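Local atomic coordinates of 3-methylornithine synthase (Methanosarcina barkeri, PDB entry 3T7V), a protein that isomerises L-lysine to (3R)-3-methyl-D-ornithine by radical chemistry, using S-adenosylmethionine and a [4Fe-4S] cluster, a step in pyrrolysine biosynthesis. Residues Ala46-Arg51 with Arg289-Ala294; Ser222-Ser227 with Arg266-Lys271. All blocks are in the same frame, centred on the assembly; numbering follows the deposited sequence.

Interaction 1 (Ala46-Arg51 with Arg289-Ala294)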
ATOM      1  N   ALA A  46       0.708 -14.522 -17.012  1.00 21.55           N
ATOM      2  CA  ALA A  46       0.545 -13.364 -17.877  1.00 21.31           C
ATOM      3  C   ALA A  46       1.029 -12.075 -17.192  1.00 21.51           C
ATOM      4  O   ALA A  46       1.682 -11.201 -17.789  1.00 22.29           O
ATOM      5  CB  ALA A  46      -0.941 -13.227 -18.335  1.00 23.28           C
ATOM      6  N   ALA A  47       0.585 -11.914 -15.945  1.00 19.51           N
ATOM      7  CA  ALA A  47       1.029 -10.710 -15.213  1.00 18.71           C
ATOM      8  C   ALA A  47       2.553 -10.707 -14.999  1.00 18.87           C
ATOM      9  O   ALA A  47       3.163  -9.634 -15.065  1.00 20.32           O
ATOM     10  CB  ALA A  47       0.288 -10.659 -13.874  1.00 22.17           C
ATOM     11  N   ARG A  48       3.180 -11.840 -14.725  1.00 20.32           N
ATOM     12  CA  ARG A  48       4.646 -11.809 -14.609  1.00 20.56           C
ATOM     13  C   ARG A  48       5.301 -11.448 -15.963  1.00 21.82           C
ATOM     14  O   ARG A  48       6.318 -10.762 -15.973  1.00 23.27           O
ATOM     15  CB  ARG A  48       5.152 -13.167 -14.145  1.00 20.84           C
ATOM     16  CG  ARG A  48       4.819 -13.549 -12.718  1.00 22.34           C
ATOM     17  CD  ARG A  48       5.661 -14.736 -12.220  1.00 23.54           C
ATOM     18  NE  ARG A  48       5.438 -15.968 -13.034  1.00 25.54           N
ATOM     19  CZ  ARG A  48       4.511 -16.874 -12.789  1.00 23.92           C
ATOM     20  NH1 ARG A  48       3.624 -16.706 -11.796  1.00 27.97           N
ATOM     21  NH2 ARG A  48       4.446 -17.949 -13.594  1.00 29.44           N
ATOM     22  N   LYS A  49       4.746 -11.895 -17.102  1.00 22.08           N
ATOM     23  CA  LYS A  49       5.320 -11.486 -18.376  1.00 23.96           C
ATOM     24  C   LYS A  49       5.339  -9.971 -18.548  1.00 22.94           C
ATOM     25  O   LYS A  49       6.309  -9.350 -18.980  1.00 22.84           O
ATOM     26  CB  LYS A  49       4.512 -12.107 -19.526  1.00 26.41           C
ATOM     27  CG  LYS A  49       5.185 -11.928 -20.904  1.00 37.91           C
ATOM     28  CD  LYS A  49       4.384 -12.506 -22.074  1.00 46.22           C
ATOM     29  CE  LYS A  49       4.356 -14.022 -22.045  1.00 62.01           C
ATOM     30  NZ  LYS A  49       3.347 -14.567 -23.016  1.00 80.39           N
ATOM     31  N   VAL A  50       4.231  -9.337 -18.153  1.00 20.26           N
ATOM     32  CA  VAL A  50       4.088  -7.884 -18.288  1.00 19.06           C
ATOM     33  C   VAL A  50       5.059  -7.226 -17.317  1.00 19.44           C
ATOM     34  O   VAL A  50       5.817  -6.336 -17.711  1.00 20.42           O
ATOM     35  CB  VAL A  50       2.600  -7.439 -17.976  1.00 17.83           C
ATOM     36  CG1 VAL A  50       2.493  -5.926 -18.060  1.00 20.90           C
ATOM     37  CG2 VAL A  50       1.697  -8.068 -19.030  1.00 21.47           C
ATOM     38  N   ARG A  51       5.053  -7.682 -16.060  1.00 19.29           N
ATOM     39  CA  ARG A  51       5.959  -7.064 -15.073  1.00 20.17           C
ATOM     40  C   ARG A  51       7.443  -7.235 -15.463  1.00 21.92           C
ATOM     41  O   ARG A  51       8.221  -6.296 -15.354  1.00 22.64           O
ATOM     42  CB  ARG A  51       5.772  -7.766 -13.763  1.00 18.66           C
ATOM     43  CG  ARG A  51       6.369  -7.074 -12.542  1.00 22.35           C
ATOM     44  CD  ARG A  51       7.633  -7.698 -12.071  1.00 26.42           C
ATOM     45  NE  ARG A  51       7.847  -9.133 -12.253  1.00 22.43           N
ATOM     46  CZ  ARG A  51       7.474 -10.089 -11.405  1.00 22.34           C
ATOM     47  NH1 ARG A  51       6.881  -9.795 -10.270  1.00 23.17           N
ATOM     48  NH2 ARG A  51       7.733 -11.364 -11.663  1.00 25.52           N
ATOM     49  N   ARG A 289       2.671 -12.893  -3.940  1.00 17.42           N
ATOM     50  CA  ARG A 289       2.238 -11.551  -4.508  1.00 16.85           C
ATOM     51  C   ARG A 289       3.186 -11.096  -5.580  1.00 17.03           C
ATOM     52  O   ARG A 289       2.737 -10.595  -6.644  1.00 16.96           O
ATOM     53  CB  ARG A 289       2.140 -10.508  -3.374  1.00 17.79           C
ATOM     54  CG  ARG A 289       0.925 -10.776  -2.452  1.00 18.69           C
ATOM     55  CD  ARG A 289       1.106 -10.250  -1.020  1.00 20.17           C
ATOM     56  NE  ARG A 289      -0.193 -10.401  -0.338  1.00 20.21           N
ATOM     57  CZ  ARG A 289      -0.686 -11.560   0.167  1.00 21.78           C
ATOM     58  NH1 ARG A 289      -0.001 -12.717   0.071  1.00 22.73           N
ATOM     59  NH2 ARG A 289      -1.908 -11.561   0.712  1.00 26.01           N
ATOM     60  N   LEU A 290       4.503 -11.239  -5.389  1.00 16.76           N
ATOM     61  CA  LEU A 290       5.439 -10.994  -6.504  1.00 17.90           C
ATOM     62  C   LEU A 290       5.189 -11.908  -7.706  1.00 19.54           C
ATOM     63  O   LEU A 290       5.197 -11.427  -8.885  1.00 22.01           O
ATOM     64  CB  LEU A 290       6.920 -11.155  -6.083  1.00 18.97           C
ATOM     65  CG  LEU A 290       7.345 -10.109  -5.003  1.00 17.59           C
ATOM     66  CD1 LEU A 290       8.673 -10.583  -4.377  1.00 20.96           C
ATOM     67  CD2 LEU A 290       7.499  -8.696  -5.639  1.00 18.97           C
ATOM     68  N   ASN A 291       4.869 -13.199  -7.445  1.00 17.85           N
ATOM     69  CA  ASN A 291       4.562 -14.087  -8.572  1.00 20.16           C
ATOM     70  C   ASN A 291       3.215 -13.836  -9.190  1.00 18.18           C
ATOM     71  O   ASN A 291       2.921 -14.402 -10.232  1.00 22.77           O
ATOM     72  CB  ASN A 291       4.680 -15.528  -8.090  1.00 23.56           C
ATOM     73  CG  ASN A 291       6.122 -15.940  -7.921  1.00 24.21           C
ATOM     74  OD1 ASN A 291       7.041 -15.373  -8.587  1.00 25.45           O
ATOM     75  ND2 ASN A 291       6.358 -16.932  -7.073  1.00 27.83           N
ATOM     76  N   ALA A 292       2.402 -12.961  -8.620  1.00 17.51           N
ATOM     77  CA  ALA A 292       1.139 -12.525  -9.271  1.00 17.05           C
ATOM     78  C   ALA A 292       1.344 -11.172 -10.016  1.00 18.70           C
ATOM     79  O   ALA A 292       0.406 -10.693 -10.668  1.00 20.08           O
ATOM     80  CB  ALA A 292       0.045 -12.324  -8.223  1.00 18.21           C
ATOM     81  N   GLY A 293       2.551 -10.595  -9.959  1.00 17.86           N
ATOM     82  CA  GLY A 293       2.820  -9.363 -10.736  1.00 19.50           C
ATOM     83  C   GLY A 293       3.214  -8.133  -9.948  1.00 16.15           C
ATOM     84  O   GLY A 293       3.420  -7.097 -10.520  1.00 17.98           O
ATOM     85  N   ALA A 294       3.344  -8.257  -8.647  1.00 14.72           N
ATOM     86  CA  ALA A 294       3.796  -7.086  -7.875  1.00 14.44           C
ATOM     87  C   ALA A 294       5.287  -6.798  -8.155  1.00 15.12           C
ATOM     88  O   ALA A 294       6.046  -7.661  -8.582  1.00 16.44           O
ATOM     89  CB  ALA A 294       3.606  -7.329  -6.376  1.00 16.10           C
TER
HETATM   90  O   HOH W   1       8.036 -12.986  -9.379  1.00 32.10           O
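Arg-51 and Arg-48, one turn apart on helix 37-55, reach across to the C-terminal end of helix 278-291. Arg-51 sends a single nitrogen between two carbonyls: its NH1 donates to Leu-290 O at 2.7 Å and to Ala-294 O at 2.8 Å. Ala-294 O lies in the guanidinium plane, Leu-290 O somewhat tilted from it. CG stands anti to the backbone N (chi1 -166°), and bends at chi2 and chi3 fold the chain past Gly-293 O to bring the guanidinium there. Arg-51 NH2 donates a hydrogen bond to a water, which in turn donates to Asn-291 OD1. Arg-48 lies alongside Asn-291, and its NH1 meets a lone pair of Asn-291 O at 2.9 Å, while NH2 forms a salt bridge with Glu-41. Ala-47 CB sits 3.2 Å from Ala-292 O. Gly-293, at positive phi, closes a Schellman motif; a side chain there would crowd Ala-47. Leu-290 O is gripped from opposite faces of its plane, by Arg-51 NH1 and by Gly-293 N. The two cationic groups satisfy carbonyls of the helix end and probably stabilise its negative dipole pole.

Interaction 2 (Ser222-Ser227 with Arg266-Lys271)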
ATOM      1  N   SER A 222     -14.329  -0.399  -8.611  1.00 14.39           N
ATOM      2  CA  SER A 222     -13.133   0.129  -7.926  1.00 13.71           C
ATOM      3  C   SER A 222     -11.902   0.138  -8.790  1.00 15.74           C
ATOM      4  O   SER A 222     -11.126   1.106  -8.757  1.00 17.65           O
ATOM      5  CB  SER A 222     -12.866  -0.660  -6.671  1.00 13.77           C
ATOM      6  OG  SER A 222     -13.923  -0.403  -5.765  1.00 14.87           O
ATOM      7  N   LEU A 223     -11.733  -0.894  -9.612  1.00 14.62           N
ATOM      8  CA  LEU A 223     -10.597  -0.876 -10.560  1.00 14.42           C
ATOM      9  C   LEU A 223     -10.716   0.288 -11.584  1.00 16.83           C
ATOM     10  O   LEU A 223      -9.721   0.996 -11.860  1.00 18.03           O
ATOM     11  CB  LEU A 223     -10.487  -2.213 -11.348  1.00 16.41           C
ATOM     12  CG  LEU A 223     -10.111  -3.391 -10.390  1.00 16.59           C
ATOM     13  CD1 LEU A 223     -10.367  -4.732 -11.118  1.00 17.45           C
ATOM     14  CD2 LEU A 223      -8.619  -3.355 -10.005  1.00 19.84           C
ATOM     15  N   ARG A 224     -11.924   0.495 -12.132  1.00 17.01           N
ATOM     16  CA  ARG A 224     -12.121   1.555 -13.076  1.00 18.01           C
ATOM     17  C   ARG A 224     -11.970   2.908 -12.349  1.00 18.83           C
ATOM     18  O   ARG A 224     -11.401   3.856 -12.909  1.00 21.47           O
ATOM     19  CB  ARG A 224     -13.504   1.449 -13.744  1.00 17.78           C
ATOM     20  CG  ARG A 224     -13.663   0.221 -14.624  1.00 22.28           C
ATOM     21  CD  ARG A 224     -12.716   0.356 -15.780  1.00 28.38           C
ATOM     22  NE  ARG A 224     -13.005  -0.746 -16.715  1.00 26.75           N
ATOM     23  CZ  ARG A 224     -12.095  -1.245 -17.552  1.00 27.62           C
ATOM     24  NH1 ARG A 224     -10.877  -0.739 -17.575  1.00 29.69           N
ATOM     25  NH2 ARG A 224     -12.412  -2.275 -18.343  1.00 28.68           N
ATOM     26  N   GLY A 225     -12.433   3.020 -11.089  1.00 17.25           N
ATOM     27  CA  GLY A 225     -12.354   4.288 -10.287  1.00 18.46           C
ATOM     28  C   GLY A 225     -10.910   4.637 -10.067  1.00 18.92           C
ATOM     29  O   GLY A 225     -10.534   5.838 -10.209  1.00 21.47           O
ATOM     30  N   MET A 226     -10.113   3.641  -9.741  1.00 17.15           N
ATOM     31  CA  MET A 226      -8.632   3.871  -9.527  1.00 16.85           C
ATOM     32  C   MET A 226      -7.958   4.352 -10.781  1.00 19.06           C
ATOM     33  O   MET A 226      -7.054   5.171 -10.662  1.00 26.15           O
ATOM     34  CB  MET A 226      -7.819   2.622  -8.977  1.00 20.36           C
ATOM     35  CG  MET A 226      -8.007   2.383  -7.482  1.00 24.82           C
ATOM     36  SD  MET A 226      -6.655   1.401  -6.690  1.00 25.00           S
ATOM     37  CE  MET A 226      -7.094   0.184  -7.875  1.00 28.43           C
ATOM     38  N   SER A 227      -8.361   3.891 -11.941  1.00 18.03           N
ATOM     39  CA  SER A 227      -7.682   4.219 -13.170  1.00 20.78           C
ATOM     40  C   SER A 227      -7.983   5.661 -13.573  1.00 23.65           C
ATOM     41  O   SER A 227      -7.139   6.294 -14.191  1.00 27.33           O
ATOM     42  CB  SER A 227      -8.073   3.252 -14.283  1.00 24.95           C
ATOM     43  OG  SER A 227      -9.402   3.470 -14.650  1.00 33.32           O
ATOM     44  N   ARG A 266      -1.859  -5.555 -12.621  1.00 14.85           N
ATOM     45  CA  ARG A 266      -0.646  -5.509 -13.506  1.00 15.26           C
ATOM     46  C   ARG A 266      -1.056  -5.460 -14.983  1.00 16.63           C
ATOM     47  O   ARG A 266      -0.381  -4.782 -15.794  1.00 18.95           O
ATOM     48  CB  ARG A 266       0.241  -6.701 -13.233  1.00 15.59           C
ATOM     49  CG  ARG A 266       1.483  -6.860 -14.134  1.00 16.50           C
ATOM     50  CD  ARG A 266       2.349  -5.607 -14.124  1.00 15.76           C
ATOM     51  NE  ARG A 266       2.978  -5.443 -12.821  1.00 15.22           N
ATOM     52  CZ  ARG A 266       3.491  -4.288 -12.378  1.00 16.43           C
ATOM     53  NH1 ARG A 266       3.468  -3.190 -13.092  1.00 17.60           N
ATOM     54  NH2 ARG A 266       3.943  -4.218 -11.117  1.00 16.88           N
ATOM     55  N   LEU A 267      -2.165  -6.128 -15.282  1.00 16.71           N
ATOM     56  CA  LEU A 267      -2.563  -6.149 -16.678  1.00 17.87           C
ATOM     57  C   LEU A 267      -3.227  -4.818 -17.063  1.00 19.99           C
ATOM     58  O   LEU A 267      -3.259  -4.463 -18.216  1.00 24.90           O
ATOM     59  CB  LEU A 267      -3.491  -7.359 -16.932  1.00 19.94           C
ATOM     60  CG  LEU A 267      -2.827  -8.747 -16.744  1.00 20.23           C
ATOM     61  CD1 LEU A 267      -3.822  -9.904 -16.888  1.00 28.18           C
ATOM     62  CD2 LEU A 267      -1.722  -8.946 -17.756  1.00 22.58           C
ATOM     63  N   MET A 268      -3.859  -4.132 -16.105  1.00 19.30           N
ATOM     64  CA  MET A 268      -4.475  -2.826 -16.294  1.00 19.40           C
ATOM     65  C   MET A 268      -3.506  -1.639 -16.205  1.00 19.22           C
ATOM     66  O   MET A 268      -3.745  -0.622 -16.843  1.00 24.25           O
ATOM     67  CB  MET A 268      -5.571  -2.550 -15.239  1.00 22.06           C
ATOM     68  CG  MET A 268      -6.775  -3.448 -15.442  1.00 25.49           C
ATOM     69  SD  MET A 268      -8.023  -2.939 -14.184  1.00 26.31           S
ATOM     70  CE  MET A 268      -8.441  -1.230 -14.706  1.00 29.09           C
ATOM     71  N   PHE A 269      -2.496  -1.720 -15.321  1.00 19.49           N
ATOM     72  CA  PHE A 269      -1.542  -0.674 -15.092  1.00 17.76           C
ATOM     73  C   PHE A 269      -0.128  -1.241 -15.287  1.00 18.13           C
ATOM     74  O   PHE A 269       0.685  -1.397 -14.335  1.00 17.98           O
ATOM     75  CB  PHE A 269      -1.654  -0.216 -13.617  1.00 18.49           C
ATOM     76  CG  PHE A 269      -3.010   0.302 -13.245  1.00 19.71           C
ATOM     77  CD1 PHE A 269      -3.980  -0.488 -12.662  1.00 17.04           C
ATOM     78  CD2 PHE A 269      -3.280   1.706 -13.382  1.00 22.78           C
ATOM     79  CE1 PHE A 269      -5.271   0.023 -12.320  1.00 19.93           C
ATOM     80  CE2 PHE A 269      -4.542   2.201 -13.041  1.00 25.18           C
ATOM     81  CZ  PHE A 269      -5.540   1.377 -12.504  1.00 21.44           C
ATOM     82  N   PRO A 270       0.224  -1.630 -16.498  1.00 18.36           N
ATOM     83  CA  PRO A 270       1.383  -2.437 -16.738  1.00 18.32           C
ATOM     84  C   PRO A 270       2.707  -1.761 -16.293  1.00 17.93           C
ATOM     85  O   PRO A 270       3.637  -2.467 -15.894  1.00 20.36           O
ATOM     86  CB  PRO A 270       1.353  -2.724 -18.248  1.00 22.27           C
ATOM     87  CG  PRO A 270       0.409  -1.695 -18.762  1.00 24.83           C
ATOM     88  CD  PRO A 270      -0.602  -1.455 -17.704  1.00 19.60           C
ATOM     89  N   LYS A 271       2.745  -0.429 -16.343  1.00 18.31           N
ATOM     90  CA  LYS A 271       3.995   0.301 -16.079  1.00 20.76           C
ATOM     91  C   LYS A 271       4.064   0.809 -14.650  1.00 20.08           C
ATOM     92  O   LYS A 271       5.013   1.565 -14.335  1.00 23.63           O
ATOM     93  CB  LYS A 271       4.079   1.496 -17.026  1.00 22.79           C
ATOM     94  CG  LYS A 271       4.222   1.044 -18.493  1.00 26.44           C
ATOM     95  CD  LYS A 271       4.202   2.231 -19.488  1.00 31.98           C
ATOM     96  CE  LYS A 271       4.168   1.774 -20.940  1.00 37.97           C
ATOM     97  NZ  LYS A 271       4.508   2.883 -21.885  1.00 58.06           N
TER
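In the TIM-barrel-like fold of this radical SAM enzyme, two outer helices, 216-228 and 258-268, meet here where the second one ends. Phe-269, the first residue to leave helical geometry, and Met-268 before it carry the contact from one side; Leu-223, Arg-224, Met-226 and Ser-227 receive them on the other. The Phe-269 ring points its CZ at the helix, 3.6 Å from Ser-227 CB, which approaches obliquely, and Phe-269 CE2 comes 3.7 Å from Ser-227 CA. The peptide is met by the ring's rim, with Ser-227 N close to the ring plane and Leu-223 O also at the edge, 4.2 Å from Phe-269 CZ. Met-226 CB borders Phe-269 CZ more loosely, at 4.4 Å. With CG anti to the carbonyl carbon (chi1 -60°), Phe-269 directs its ring at the Ser-227 turn of helix 216-228. Met-268 reaches the preceding turn: its SD rests 3.8 Å from Leu-223 CB, and a bend at chi3 (65°) brings CE to 3.8 Å from Arg-224 NH1. The Arg-224 and Met-268 side chains cross at about a right angle. The guanidinium itself is held by a salt bridge from NE to Asp-25 and by a bond from NH2 to Leu-23 O. Replacing Phe-269 with an alanine would probably open a gap beside Ser-227 and Met-226, leaving this turn of helix 216-228 without its aromatic support. Leu-223 and Met-226 also pack on Val-264 or Leu-265 of helix 258-268 and on Ile-208 of strand 203-210, continuing the apolar layer towards the barrel. Dispersion and the exclusion of water therefore join the two segments, while the charge of Arg-224 is answered by a residue outside them.

In the fold
Interaction 2 is nested, along the chain, within the long loop that interaction 1 closes, and their centres lie 14 Å apart. Helix 258-268 and the turn after it connect them: Leu-267 and Pro-270 pack on Val-50 of helix 37-55, and Arg-266 NE probably bonds to Gly-293 O. Helix 37-55, which precedes the first strand, is thereby set against helices 258-268 and 278-291, while helix 216-228 flanks 258-268 through interaction 2. These helices lie together outside one side of the parallel barrel. Neither contact forms the active site, although Ala-294 is about 8 Å from Thr-298 and Met-226 about 6 Å from Arg-235, side chain to side chain, both residues binding 3-methylornithine.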